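Long-range contacts in uncharacterized protein (Pectobacterium carotovorum, PDB 2PH0), which probably carries haem in the cytosol during bacterial haem utilisation: residues Met3-Leu8 with Gly22-Ser27; Glu7-Asn12 with Val32-Thr37; Ala38-Ala43 with His107-Glu112; Phe74-Pro79 with Asn94-His99. All blocks are in the same frame, centred on the assembly; numbering follows the deposited sequence.

Contact 1 of 4, residues Met3-Leu8 with Gly22-Ser27; sequences MTLNEL and GKYNTS
Tyr24 lays one face of its phenol ring over Leu5, joining the loop after helix 17-23 to the first turn of helix 5-10. Leu5 CB stands 4.0 Å from the Tyr24 ring centroid and 9° off the ring normal, which is the geometry of a CH-pi contact, and Leu5 CD1 comes within 3.6 Å of Tyr24 CD2. Capping motifs mark both sides of the contact. Thr4 and Glu7 make a capping box at the start of helix 5-10, with Glu7 N donating to Thr4 OG1 (3.1 Å) and Thr4 N donating in return to the anti side of Glu7 OE1 (3.0 Å). Asn25, with its positive phi, is the C-prime residue of a Schellman motif that closes helix 17-23. Tyr24 stands just before it, its CG beside the backbone N (chi1 -79°), and from there the ring reaches across to helix 5-10. At the ring edge Leu8 CD2 packs 3.6 Å from Tyr24 CE2. Leu5 and Leu8 also touch Ile20, one turn back in helix 17-23, so the same two leucines meet both the ring and that helix. The phenol hydroxyl provides the polar hold: Tyr24 OH donates to Met3 O at 2.7 Å, approaching from 55° out of the carbonyl plane rather than along a lone pair. None of the touching residues is buried, as expected of a surface contact. The residue at position 3, modelled as selenomethionine, bends at its selenium and places Met3 CE 3.8 Å from Tyr24 OH and 3.9 Å from Lys23 NZ.

Contact 2 of 4, residues Glu7-Asn12 with Val32-Thr37; sequences ELLATN and VEALPT
Leu9 pushes its forked end against Ala34 and Leu35, packing the last part of helix 5-10 against the turn that follows helix 28-33 within the N-terminal helical region of this ChuX/HutX-type fold. The packed part depends on this one side chain, which alone contributes 88 of the 199 Å² buried between the segments. Its CG stands beside the backbone N (chi1 -64°), and the two methyls divide the work: Leu9 CD1 abuts Ala34 CB at 3.6 Å and lies 3.8 Å from Leu35 N, whereas Leu9 CD2 meets Leu35 CD2 at 4.2 Å, the two leucines crossing at about a right angle. Behind this junction Leu9 also touches Ile20 of helix 17-23, and Leu35 reaches Cys40 and Ile111 on the sheet, so apolar layers continue from helix to sheet. The other side is looser and more exposed. There Pro36 meets Leu9 more loosely, its CD 4.3 Å from Leu9 CB and its CG 4.1 Å from Leu9 O, and Ala10 CA keeps 4.3 Å from Pro36 CG. No hydrogen bond crosses between the segments, so shape and apolar contact carry the association. Helix 5-10 gives way here to a turn: Asn12 N bonds to Leu9 O at 3.0 Å, and the positive phi of Asn12 (53°) takes the chain out of helical geometry. That same residue makes a polar link to the entrance of strand 40-44, where Asn12 OD1 accepts a hydrogen bond from Gln39 NE2.

Contact 3 of 4, residues Ala38-Ala43 with His107-Glu112; sequences AQCTLA and HIAFIE
Leu42 leans its CD2 over Ala109, 3.7 Å from Ala109 CB, on the face of the sheet that also carries Cys40 and Ile111. Cys40 has its sulfur anti to the backbone N (chi1 -179°), which brings SG to 4.1 Å from Ala109 CB and 4.3 Å from Ile111 CG1. The pairs Cys40-Ile111 and Leu42-Ala109 are the non-hydrogen-bonded ones, and Val32 of helix 28-33 packs on all four side chains. The hydrogen-bonded pairs, Thr41-Phe110 and Ala43-Ile108, turn to the other face. There the Phe110 ring presents an edge to Thr41 O, which lies in the ring plane 4.0 Å from Phe110 CD1, and the ring meets Phe154 of helix 148-160 edge-to-face. Beneath these side chains the backbone is closely tied: Phe110 N donates to Thr41 O at 2.9 Å, nearly straight at 170°, and Ala43 N donates to Ile108 O at 2.8 Å. Water adds to the ladder on the Phe110 side, one molecule giving a proton to Phe110 O and also bonding Thr41 OG1. A second water donates to both Ala38 O and Glu112 OE1. The other oxygen of Glu112, OE2, forms a salt bridge with Arg155. With the strand axes at 160°, this is an antiparallel ladder at an outermost strand, 40-44, of the chain's six-stranded sheet; helix 28-33 packs on the Cys40 face, while on the other face helix 148-160 packs on Phe110, and Leu161 and Gln162 just beyond it meet Ala43 and Thr41.

Contact 4 of 4, residues Phe74-Pro79 with Asn94-His99; sequences FKSELP and NGLSGH
Leu96 fits into the corner made by Phe74, Ser76 and Pro79. The backbone position sets Leu96 CB 3.8 Å from Phe74 CE1. With CG anti to the backbone N (chi1 174°), Leu96 CD2 reaches Pro79 CD at 3.7 Å, the two side chains crossing at about a right angle. Phe74 likewise has CG anti to its backbone N (chi1 -163°) and slides past Leu96 in the opposite direction, bringing Asn94 O to the edge of its ring, in plane, 3.6 Å from Phe74 CE1. Ser76 OG sits between its own N and carbonyl carbon (chi1 63°), 3.7 Å from Leu96 CB; it is buried here with no hydrogen-bond partner. Gly95, at positive phi, passes close to the ring, its C atom 3.7 Å from Phe74 CZ. On the Asn94 side a water accepts from Asn94 ND2 and donates weakly to Glu77 O. Around this corner, Leu78 packs on Trp52 and Ile55 of helix 48-55, and Phe74 bonds through its backbone to Leu63 of strand 60-66. Phe74 packs on Leu96 of the second subunit and Leu96 on its Phe74, and a strand there pairs antiparallel, carrying the sheet across the dimer interface.

In the fold
Contacts 1 and 2 both start from helix 5-10, with centres about 9 Å apart, and they tie it in turn to the ends of helices 17-23 and 28-33. Contact 2 leads on to contact 3, their centres about 11 Å apart, where Val32 CG1 packs against Ala109 CB, so the helical N-terminus rests on the edge of the six-stranded sheet. Contact 4 lies on the opposite side of the chain's centre, centre to centre about 23 Å from contact 3 and about 33 Å from contact 1, yet along the chain it is nested inside the loop that contact 3 closes. One sheet thus has strand 40-44 beside the helical region at one edge and strand 70-75 beside the second subunit at the other.

Contact 1 of 4, residues Met3-Leu8 with Gly22-Ser27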
loop_
_atom_site.group_PDB
_atom_site.type_symbol
_atom_site.label_atom_id
_atom_site.label_comp_id
_atom_site.label_asym_id
_atom_site.label_seq_id
_atom_site.Cartn_x
_atom_site.Cartn_y
_atom_site.Cartn_z
HETATM N N MSE B 3 9.106 31.886 -5.191
HETATM C CA MSE B 3 8.651 31.502 -3.859
HETATM C C MSE B 3 9.350 30.210 -3.444
HETATM O O MSE B 3 9.300 29.218 -4.170
HETATM C CB MSE B 3 7.139 31.298 -3.884
HETATM C CG MSE B 3 6.524 30.824 -2.584
HETATM SE SE MSE B 3 4.601 30.758 -2.777
HETATM C CE MSE B 3 4.488 29.286 -4.025
ATOM N N THR B 4 10.004 30.229 -2.284
ATOM C CA THR B 4 10.724 29.057 -1.791
ATOM C C THR B 4 9.780 28.064 -1.137
ATOM O O THR B 4 8.688 28.422 -0.714
ATOM C CB THR B 4 11.780 29.437 -0.738
ATOM O OG1 THR B 4 11.123 29.920 0.442
ATOM C CG2 THR B 4 12.712 30.514 -1.282
ATOM N N LEU B 5 10.210 26.809 -1.061
ATOM C CA LEU B 5 9.405 25.774 -0.436
ATOM C C LEU B 5 9.003 26.198 0.977
ATOM O O LEU B 5 7.865 26.006 1.408
ATOM C CB LEU B 5 10.213 24.475 -0.373
ATOM C CG LEU B 5 9.594 23.249 0.296
ATOM C CD1 LEU B 5 8.281 22.886 -0.393
ATOM C CD2 LEU B 5 10.578 22.088 0.218
ATOM N N ASN B 6 9.951 26.775 1.703
ATOM C CA ASN B 6 9.679 27.202 3.064
ATOM C C ASN B 6 8.595 28.280 3.105
ATOM O O ASN B 6 7.701 28.227 3.937
ATOM C CB ASN B 6 10.962 27.711 3.715
ATOM C CG ASN B 6 10.947 27.557 5.219
ATOM O OD1 ASN B 6 10.550 28.468 5.948
ATOM N ND2 ASN B 6 11.371 26.388 5.695
ATOM N N GLU B 7 8.673 29.248 2.201
ATOM C CA GLU B 7 7.681 30.321 2.170
ATOM C C GLU B 7 6.298 29.795 1.807
ATOM O O GLU B 7 5.286 30.266 2.329
ATOM C CB GLU B 7 8.102 31.396 1.170
ATOM C CG GLU B 7 9.402 32.094 1.537
ATOM C CD GLU B 7 9.839 33.090 0.485
ATOM O OE1 GLU B 7 9.839 32.724 -0.709
ATOM O OE2 GLU B 7 10.190 34.234 0.851
ATOM N N LEU B 8 6.250 28.820 0.906
ATOM C CA LEU B 8 4.972 28.254 0.504
ATOM C C LEU B 8 4.299 27.545 1.670
ATOM O O LEU B 8 3.102 27.708 1.905
ATOM C CB LEU B 8 5.157 27.254 -0.647
ATOM C CG LEU B 8 3.896 26.449 -0.973
ATOM C CD1 LEU B 8 2.793 27.399 -1.430
ATOM C CD2 LEU B 8 4.202 25.417 -2.046
ATOM N N GLY B 22 6.229 17.562 -5.714
ATOM C CA GLY B 22 6.394 17.514 -7.151
ATOM C C GLY B 22 6.667 18.887 -7.718
ATOM O O GLY B 22 7.509 19.042 -8.598
ATOM N N LYS B 23 5.954 19.884 -7.201
ATOM C CA LYS B 23 6.107 21.260 -7.654
ATOM C C LYS B 23 7.534 21.741 -7.426
ATOM O O LYS B 23 8.031 22.597 -8.154
ATOM C CB LYS B 23 5.127 22.170 -6.910
ATOM C CG LYS B 23 5.135 23.617 -7.387
ATOM C CD LYS B 23 4.086 24.456 -6.666
ATOM C CE LYS B 23 4.043 25.873 -7.230
ATOM N NZ LYS B 23 2.991 26.718 -6.599
ATOM N N TYR B 24 8.190 21.185 -6.413
ATOM C CA TYR B 24 9.558 21.567 -6.101
ATOM C C TYR B 24 10.575 20.501 -6.491
ATOM O O TYR B 24 11.743 20.573 -6.100
ATOM C CB TYR B 24 9.674 21.895 -4.611
ATOM C CG TYR B 24 9.155 23.276 -4.291
ATOM C CD1 TYR B 24 9.977 24.393 -4.425
ATOM C CD2 TYR B 24 7.820 23.475 -3.938
ATOM C CE1 TYR B 24 9.478 25.681 -4.220
ATOM C CE2 TYR B 24 7.311 24.757 -3.736
ATOM C CZ TYR B 24 8.145 25.853 -3.881
ATOM O OH TYR B 24 7.638 27.123 -3.708
ATOM N N ASN B 25 10.128 19.524 -7.272
ATOM C CA ASN B 25 10.993 18.445 -7.737
ATOM C C ASN B 25 11.863 17.858 -6.634
ATOM O O ASN B 25 13.071 17.684 -6.798
ATOM C CB ASN B 25 11.865 18.941 -8.891
ATOM C CG ASN B 25 11.075 19.121 -10.178
ATOM O OD1 ASN B 25 10.689 18.145 -10.825
ATOM N ND2 ASN B 25 10.819 20.371 -10.547
ATOM N N THR B 26 11.239 17.535 -5.509
ATOM C CA THR B 26 11.966 16.952 -4.394
ATOM C C THR B 26 11.121 15.851 -3.759
ATOM O O THR B 26 10.022 15.558 -4.229
ATOM C CB THR B 26 12.302 18.023 -3.347
ATOM O OG1 THR B 26 13.143 17.457 -2.336
ATOM C CG2 THR B 26 11.026 18.564 -2.713
ATOM N N SER B 27 11.632 15.246 -2.694
ATOM C CA SER B 27 10.917 14.167 -2.021
ATOM C C SER B 27 9.854 14.680 -1.052
ATOM O O SER B 27 9.818 15.867 -0.713
ATOM C CB SER B 27 11.902 13.283 -1.253
ATOM O OG SER B 27 12.482 13.999 -0.170
#

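Contact 2 of 4, residues Glu7-Asn12 with Val32-Thr37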
loop_
_atom_site.group_PDB
_atom_site.type_symbol
_atom_site.label_atom_id
_atom_site.label_comp_id
_atom_site.label_asym_id
_atom_site.label_seq_id
_atom_site.Cartn_x
_atom_site.Cartn_y
_atom_site.Cartn_z
ATOM N N GLU B 7 8.673 29.248 2.201
ATOM C CA GLU B 7 7.681 30.321 2.170
ATOM C C GLU B 7 6.298 29.795 1.807
ATOM O O GLU B 7 5.286 30.266 2.329
ATOM C CB GLU B 7 8.102 31.396 1.170
ATOM C CG GLU B 7 9.402 32.094 1.537
ATOM C CD GLU B 7 9.839 33.090 0.485
ATOM O OE1 GLU B 7 9.839 32.724 -0.709
ATOM O OE2 GLU B 7 10.190 34.234 0.851
ATOM N N LEU B 8 6.250 28.820 0.906
ATOM C CA LEU B 8 4.972 28.254 0.504
ATOM C C LEU B 8 4.299 27.545 1.670
ATOM O O LEU B 8 3.102 27.708 1.905
ATOM C CB LEU B 8 5.157 27.254 -0.647
ATOM C CG LEU B 8 3.896 26.449 -0.973
ATOM C CD1 LEU B 8 2.793 27.399 -1.430
ATOM C CD2 LEU B 8 4.202 25.417 -2.046
ATOM N N LEU B 9 5.069 26.750 2.405
ATOM C CA LEU B 9 4.506 25.997 3.517
ATOM C C LEU B 9 3.997 26.874 4.648
ATOM O O LEU B 9 3.051 26.509 5.342
ATOM C CB LEU B 9 5.535 24.985 4.033
ATOM C CG LEU B 9 5.895 23.928 2.986
ATOM C CD1 LEU B 9 6.960 22.983 3.533
ATOM C CD2 LEU B 9 4.641 23.161 2.595
ATOM N N ALA B 10 4.609 28.037 4.824
ATOM C CA ALA B 10 4.183 28.955 5.875
ATOM C C ALA B 10 2.830 29.604 5.557
ATOM O O ALA B 10 2.196 30.188 6.438
ATOM C CB ALA B 10 5.238 30.024 6.092
ATOM N N THR B 11 2.393 29.509 4.304
ATOM C CA THR B 11 1.107 30.074 3.906
ATOM C C THR B 11 0.037 29.026 4.180
ATOM O O THR B 11 -1.137 29.222 3.880
ATOM C CB THR B 11 1.066 30.444 2.409
ATOM O OG1 THR B 11 1.131 29.252 1.613
ATOM C CG2 THR B 11 2.230 31.350 2.055
ATOM N N ASN B 12 0.469 27.905 4.744
ATOM C CA ASN B 12 -0.416 26.801 5.087
ATOM C C ASN B 12 -1.288 26.291 3.948
ATOM O O ASN B 12 -2.510 26.429 3.986
ATOM C CB ASN B 12 -1.313 27.191 6.263
ATOM C CG ASN B 12 -0.526 27.691 7.452
ATOM O OD1 ASN B 12 0.453 27.073 7.867
ATOM N ND2 ASN B 12 -0.955 28.817 8.015
ATOM N N VAL B 32 8.081 17.753 4.157
ATOM C CA VAL B 32 7.699 17.615 5.562
ATOM C C VAL B 32 8.713 18.237 6.513
ATOM O O VAL B 32 8.346 18.869 7.511
ATOM C CB VAL B 32 7.481 16.129 5.906
ATOM C CG1 VAL B 32 7.273 15.941 7.402
ATOM C CG2 VAL B 32 6.268 15.621 5.136
ATOM N N GLU B 33 9.988 18.063 6.183
ATOM C CA GLU B 33 11.102 18.588 6.961
ATOM C C GLU B 33 11.076 20.116 6.975
ATOM O O GLU B 33 11.630 20.754 7.877
ATOM C CB GLU B 33 12.404 18.081 6.332
ATOM C CG GLU B 33 13.688 18.528 6.972
ATOM C CD GLU B 33 14.881 17.811 6.366
ATOM O OE1 GLU B 33 15.103 17.941 5.137
ATOM O OE2 GLU B 33 15.592 17.112 7.119
ATOM N N ALA B 34 10.427 20.692 5.970
ATOM C CA ALA B 34 10.330 22.142 5.841
ATOM C C ALA B 34 9.066 22.737 6.456
ATOM O O ALA B 34 8.896 23.956 6.465
ATOM C CB ALA B 34 10.411 22.529 4.377
ATOM N N LEU B 35 8.174 21.891 6.962
ATOM C CA LEU B 35 6.939 22.389 7.565
ATOM C C LEU B 35 7.200 23.170 8.836
ATOM O O LEU B 35 8.218 22.976 9.499
ATOM C CB LEU B 35 5.991 21.236 7.919
ATOM C CG LEU B 35 5.243 20.529 6.792
ATOM C CD1 LEU B 35 4.774 19.151 7.275
ATOM C CD2 LEU B 35 4.073 21.392 6.342
ATOM N N PRO B 36 6.289 24.094 9.174
ATOM C CA PRO B 36 6.432 24.893 10.394
ATOM C C PRO B 36 6.454 23.900 11.554
ATOM O O PRO B 36 5.690 22.930 11.545
ATOM C CB PRO B 36 5.160 25.728 10.396
ATOM C CG PRO B 36 4.942 25.986 8.935
ATOM C CD PRO B 36 5.195 24.608 8.330
ATOM N N THR B 37 7.302 24.122 12.550
ATOM C CA THR B 37 7.362 23.180 13.659
ATOM C C THR B 37 6.061 23.088 14.433
ATOM O O THR B 37 5.833 22.113 15.144
ATOM C CB THR B 37 8.494 23.514 14.657
ATOM O OG1 THR B 37 8.291 24.820 15.202
ATOM C CG2 THR B 37 9.847 23.439 13.969
#

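Contact 3 of 4, residues Ala38-Ala43 with His107-Glu112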
loop_
_atom_site.group_PDB
_atom_site.type_symbol
_atom_site.label_atom_id
_atom_site.label_comp_id
_atom_site.label_asym_id
_atom_site.label_seq_id
_atom_site.Cartn_x
_atom_site.Cartn_y
_atom_site.Cartn_z
ATOM N N ALA B 38 5.200 24.092 14.292
ATOM C CA ALA B 38 3.922 24.073 14.990
ATOM C C ALA B 38 3.027 23.021 14.343
ATOM O O ALA B 38 2.019 22.622 14.906
ATOM C CB ALA B 38 3.251 25.438 14.901
ATOM N N GLN B 39 3.411 22.567 13.156
ATOM C CA GLN B 39 2.610 21.580 12.437
ATOM C C GLN B 39 3.323 20.243 12.278
ATOM O O GLN B 39 2.727 19.262 11.826
ATOM C CB GLN B 39 2.267 22.106 11.047
ATOM C CG GLN B 39 1.337 23.298 11.013
ATOM C CD GLN B 39 1.391 24.025 9.680
ATOM O OE1 GLN B 39 1.492 23.406 8.625
ATOM N NE2 GLN B 39 1.314 25.350 9.726
ATOM N N CYS B 40 4.596 20.198 12.646
ATOM C CA CYS B 40 5.351 18.969 12.474
ATOM C C CYS B 40 6.452 18.701 13.488
ATOM O O CYS B 40 7.220 19.595 13.863
ATOM C CB CYS B 40 5.935 18.948 11.056
ATOM S SG CYS B 40 6.888 17.468 10.623
ATOM N N THR B 41 6.493 17.447 13.930
ATOM C CA THR B 41 7.491 16.954 14.866
ATOM C C THR B 41 8.125 15.762 14.155
ATOM O O THR B 41 7.416 14.843 13.740
ATOM C CB THR B 41 6.851 16.461 16.169
ATOM O OG1 THR B 41 6.055 17.507 16.733
ATOM C CG2 THR B 41 7.926 16.066 17.167
ATOM N N LEU B 42 9.447 15.783 14.009
ATOM C CA LEU B 42 10.164 14.699 13.335
ATOM C C LEU B 42 10.887 13.764 14.298
ATOM O O LEU B 42 11.286 14.159 15.390
ATOM C CB LEU B 42 11.179 15.288 12.354
ATOM C CG LEU B 42 10.611 16.231 11.290
ATOM C CD1 LEU B 42 11.743 16.989 10.620
ATOM C CD2 LEU B 42 9.812 15.432 10.271
ATOM N N ALA B 43 11.060 12.519 13.878
ATOM C CA ALA B 43 11.751 11.522 14.685
ATOM C C ALA B 43 12.529 10.614 13.739
ATOM O O ALA B 43 12.246 10.578 12.541
ATOM C CB ALA B 43 10.742 10.713 15.504
ATOM N N HIS B 107 12.801 7.940 8.782
ATOM C CA HIS B 107 12.221 9.141 9.376
ATOM C C HIS B 107 10.748 8.933 9.692
ATOM O O HIS B 107 10.044 8.195 8.996
ATOM C CB HIS B 107 12.347 10.328 8.417
ATOM C CG HIS B 107 13.759 10.671 8.053
ATOM N ND1 HIS B 107 14.655 11.199 8.957
ATOM C CD2 HIS B 107 14.428 10.553 6.883
ATOM C CE1 HIS B 107 15.817 11.390 8.358
ATOM N NE2 HIS B 107 15.707 11.006 7.100
ATOM N N ILE B 108 10.286 9.576 10.757
ATOM C CA ILE B 108 8.887 9.489 11.147
ATOM C C ILE B 108 8.436 10.914 11.426
ATOM O O ILE B 108 9.160 11.692 12.050
ATOM C CB ILE B 108 8.691 8.626 12.411
ATOM C CG1 ILE B 108 9.164 7.191 12.143
ATOM C CG2 ILE B 108 7.215 8.616 12.812
ATOM C CD1 ILE B 108 9.004 6.240 13.328
ATOM N N ALA B 109 7.249 11.266 10.949
ATOM C CA ALA B 109 6.743 12.616 11.168
ATOM C C ALA B 109 5.327 12.614 11.710
ATOM O O ALA B 109 4.474 11.832 11.268
ATOM C CB ALA B 109 6.792 13.420 9.857
ATOM N N PHE B 110 5.088 13.494 12.681
ATOM C CA PHE B 110 3.774 13.672 13.277
ATOM C C PHE B 110 3.324 15.029 12.732
ATOM O O PHE B 110 3.884 16.071 13.071
ATOM C CB PHE B 110 3.873 13.688 14.805
ATOM C CG PHE B 110 4.169 12.338 15.406
ATOM C CD1 PHE B 110 5.455 11.806 15.375
ATOM C CD2 PHE B 110 3.153 11.595 15.994
ATOM C CE1 PHE B 110 5.719 10.543 15.929
ATOM C CE2 PHE B 110 3.407 10.336 16.547
ATOM C CZ PHE B 110 4.693 9.814 16.512
ATOM N N ILE B 111 2.318 15.000 11.867
ATOM C CA ILE B 111 1.843 16.205 11.202
ATOM C C ILE B 111 0.425 16.588 11.566
ATOM O O ILE B 111 -0.483 15.766 11.489
ATOM C CB ILE B 111 1.894 16.010 9.669
ATOM C CG1 ILE B 111 3.288 15.541 9.247
ATOM C CG2 ILE B 111 1.518 17.297 8.958
ATOM C CD1 ILE B 111 3.392 15.182 7.781
ATOM N N GLU B 112 0.238 17.845 11.958
ATOM C CA GLU B 112 -1.089 18.346 12.272
ATOM C C GLU B 112 -1.291 19.527 11.326
ATOM O O GLU B 112 -0.669 20.572 11.491
ATOM C CB GLU B 112 -1.172 18.789 13.734
ATOM C CG GLU B 112 -1.107 17.627 14.718
ATOM C CD GLU B 112 -1.228 18.054 16.180
ATOM O OE1 GLU B 112 -0.264 18.630 16.729
ATOM O OE2 GLU B 112 -2.292 17.811 16.779
HETATM O O HOH W 1 1.967 19.620 15.215
HETATM O O HOH W 2 3.228 17.525 15.396
#

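Contact 4 of 4, residues Phe74-Pro79 with Asn94-His99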
loop_
_atom_site.group_PDB
_atom_site.type_symbol
_atom_site.label_atom_id
_atom_site.label_comp_id
_atom_site.label_asym_id
_atom_site.label_seq_id
_atom_site.Cartn_x
_atom_site.Cartn_y
_atom_site.Cartn_z
ATOM N N PHE B 74 -7.290 2.125 4.450
ATOM C CA PHE B 74 -7.936 1.074 5.220
ATOM C C PHE B 74 -8.169 1.476 6.658
ATOM O O PHE B 74 -7.223 1.782 7.383
ATOM C CB PHE B 74 -7.106 -0.199 5.189
ATOM C CG PHE B 74 -7.878 -1.419 5.599
ATOM C CD1 PHE B 74 -7.893 -1.841 6.925
ATOM C CD2 PHE B 74 -8.627 -2.126 4.660
ATOM C CE1 PHE B 74 -8.646 -2.947 7.313
ATOM C CE2 PHE B 74 -9.387 -3.234 5.039
ATOM C CZ PHE B 74 -9.394 -3.644 6.369
ATOM N N LYS B 75 -9.433 1.443 7.064
ATOM C CA LYS B 75 -9.829 1.809 8.415
ATOM C C LYS B 75 -9.919 0.607 9.336
ATOM O O LYS B 75 -10.743 -0.283 9.130
ATOM C CB LYS B 75 -11.194 2.503 8.416
ATOM C CG LYS B 75 -11.224 3.872 7.789
ATOM C CD LYS B 75 -12.287 4.728 8.459
ATOM C CE LYS B 75 -11.930 4.991 9.918
ATOM N NZ LYS B 75 -12.948 5.825 10.617
ATOM N N SER B 76 -9.075 0.591 10.359
ATOM C CA SER B 76 -9.082 -0.489 11.332
ATOM C C SER B 76 -8.095 -0.187 12.436
ATOM O O SER B 76 -7.335 0.783 12.360
ATOM C CB SER B 76 -8.712 -1.823 10.675
ATOM O OG SER B 76 -7.397 -1.785 10.156
ATOM N N GLU B 77 -8.128 -1.023 13.468
ATOM C CA GLU B 77 -7.233 -0.896 14.602
ATOM C C GLU B 77 -5.913 -1.421 14.060
ATOM O O GLU B 77 -5.887 -2.437 13.375
ATOM C CB GLU B 77 -7.754 -1.772 15.748
ATOM C CG GLU B 77 -6.949 -1.755 17.032
ATOM C CD GLU B 77 -7.614 -2.586 18.124
ATOM O OE1 GLU B 77 -7.939 -3.763 17.862
ATOM O OE2 GLU B 77 -7.815 -2.066 19.237
ATOM N N LEU B 78 -4.822 -0.722 14.337
ATOM C CA LEU B 78 -3.521 -1.142 13.844
ATOM C C LEU B 78 -3.101 -2.464 14.491
ATOM O O LEU B 78 -3.050 -2.587 15.714
ATOM C CB LEU B 78 -2.489 -0.054 14.139
ATOM C CG LEU B 78 -1.351 0.087 13.129
ATOM C CD1 LEU B 78 -1.920 0.385 11.745
ATOM C CD2 LEU B 78 -0.414 1.192 13.572
ATOM N N PRO B 79 -2.812 -3.485 13.674
ATOM C CA PRO B 79 -2.405 -4.762 14.259
ATOM C C PRO B 79 -1.001 -4.718 14.841
ATOM O O PRO B 79 -0.136 -4.011 14.341
ATOM C CB PRO B 79 -2.512 -5.727 13.079
ATOM C CG PRO B 79 -2.192 -4.857 11.911
ATOM C CD PRO B 79 -2.972 -3.602 12.214
ATOM N N ASN B 94 -8.538 -7.865 11.717
ATOM C CA ASN B 94 -9.563 -6.931 11.271
ATOM C C ASN B 94 -9.458 -6.588 9.787
ATOM O O ASN B 94 -9.987 -5.570 9.340
ATOM C CB ASN B 94 -9.511 -5.646 12.104
ATOM C CG ASN B 94 -9.956 -5.861 13.536
ATOM O OD1 ASN B 94 -11.068 -6.327 13.786
ATOM N ND2 ASN B 94 -9.092 -5.516 14.485
ATOM N N GLY B 95 -8.773 -7.439 9.028
ATOM C CA GLY B 95 -8.644 -7.206 7.599
ATOM C C GLY B 95 -7.320 -6.611 7.163
ATOM O O GLY B 95 -6.998 -6.609 5.979
ATOM N N LEU B 96 -6.551 -6.096 8.115
ATOM C CA LEU B 96 -5.261 -5.499 7.794
ATOM C C LEU B 96 -4.107 -6.351 8.296
ATOM O O LEU B 96 -4.036 -6.671 9.480
ATOM C CB LEU B 96 -5.159 -4.102 8.409
ATOM C CG LEU B 96 -3.815 -3.376 8.295
ATOM C CD1 LEU B 96 -3.462 -3.150 6.836
ATOM C CD2 LEU B 96 -3.900 -2.041 9.030
ATOM N N SER B 97 -3.212 -6.731 7.392
ATOM C CA SER B 97 -2.042 -7.514 7.761
ATOM C C SER B 97 -0.901 -7.103 6.843
ATOM O O SER B 97 -1.033 -6.145 6.079
ATOM C CB SER B 97 -2.315 -9.017 7.637
ATOM O OG SER B 97 -2.649 -9.383 6.308
ATOM N N GLY B 98 0.219 -7.806 6.924
ATOM C CA GLY B 98 1.341 -7.455 6.075
ATOM C C GLY B 98 2.699 -7.622 6.719
ATOM O O GLY B 98 2.831 -8.140 7.838
ATOM N N HIS B 99 3.715 -7.148 6.008
ATOM C CA HIS B 99 5.097 -7.256 6.444
ATOM C C HIS B 99 5.801 -5.950 6.129
ATOM O O HIS B 99 5.787 -5.501 4.986
ATOM C CB HIS B 99 5.770 -8.391 5.675
ATOM C CG HIS B 99 4.989 -9.669 5.693
ATOM N ND1 HIS B 99 5.047 -10.560 6.743
ATOM C CD2 HIS B 99 4.084 -10.173 4.820
ATOM C CE1 HIS B 99 4.210 -11.557 6.516
ATOM N NE2 HIS B 99 3.614 -11.346 5.357
HETATM O O HOH W 3 -5.901 -5.858 13.768
#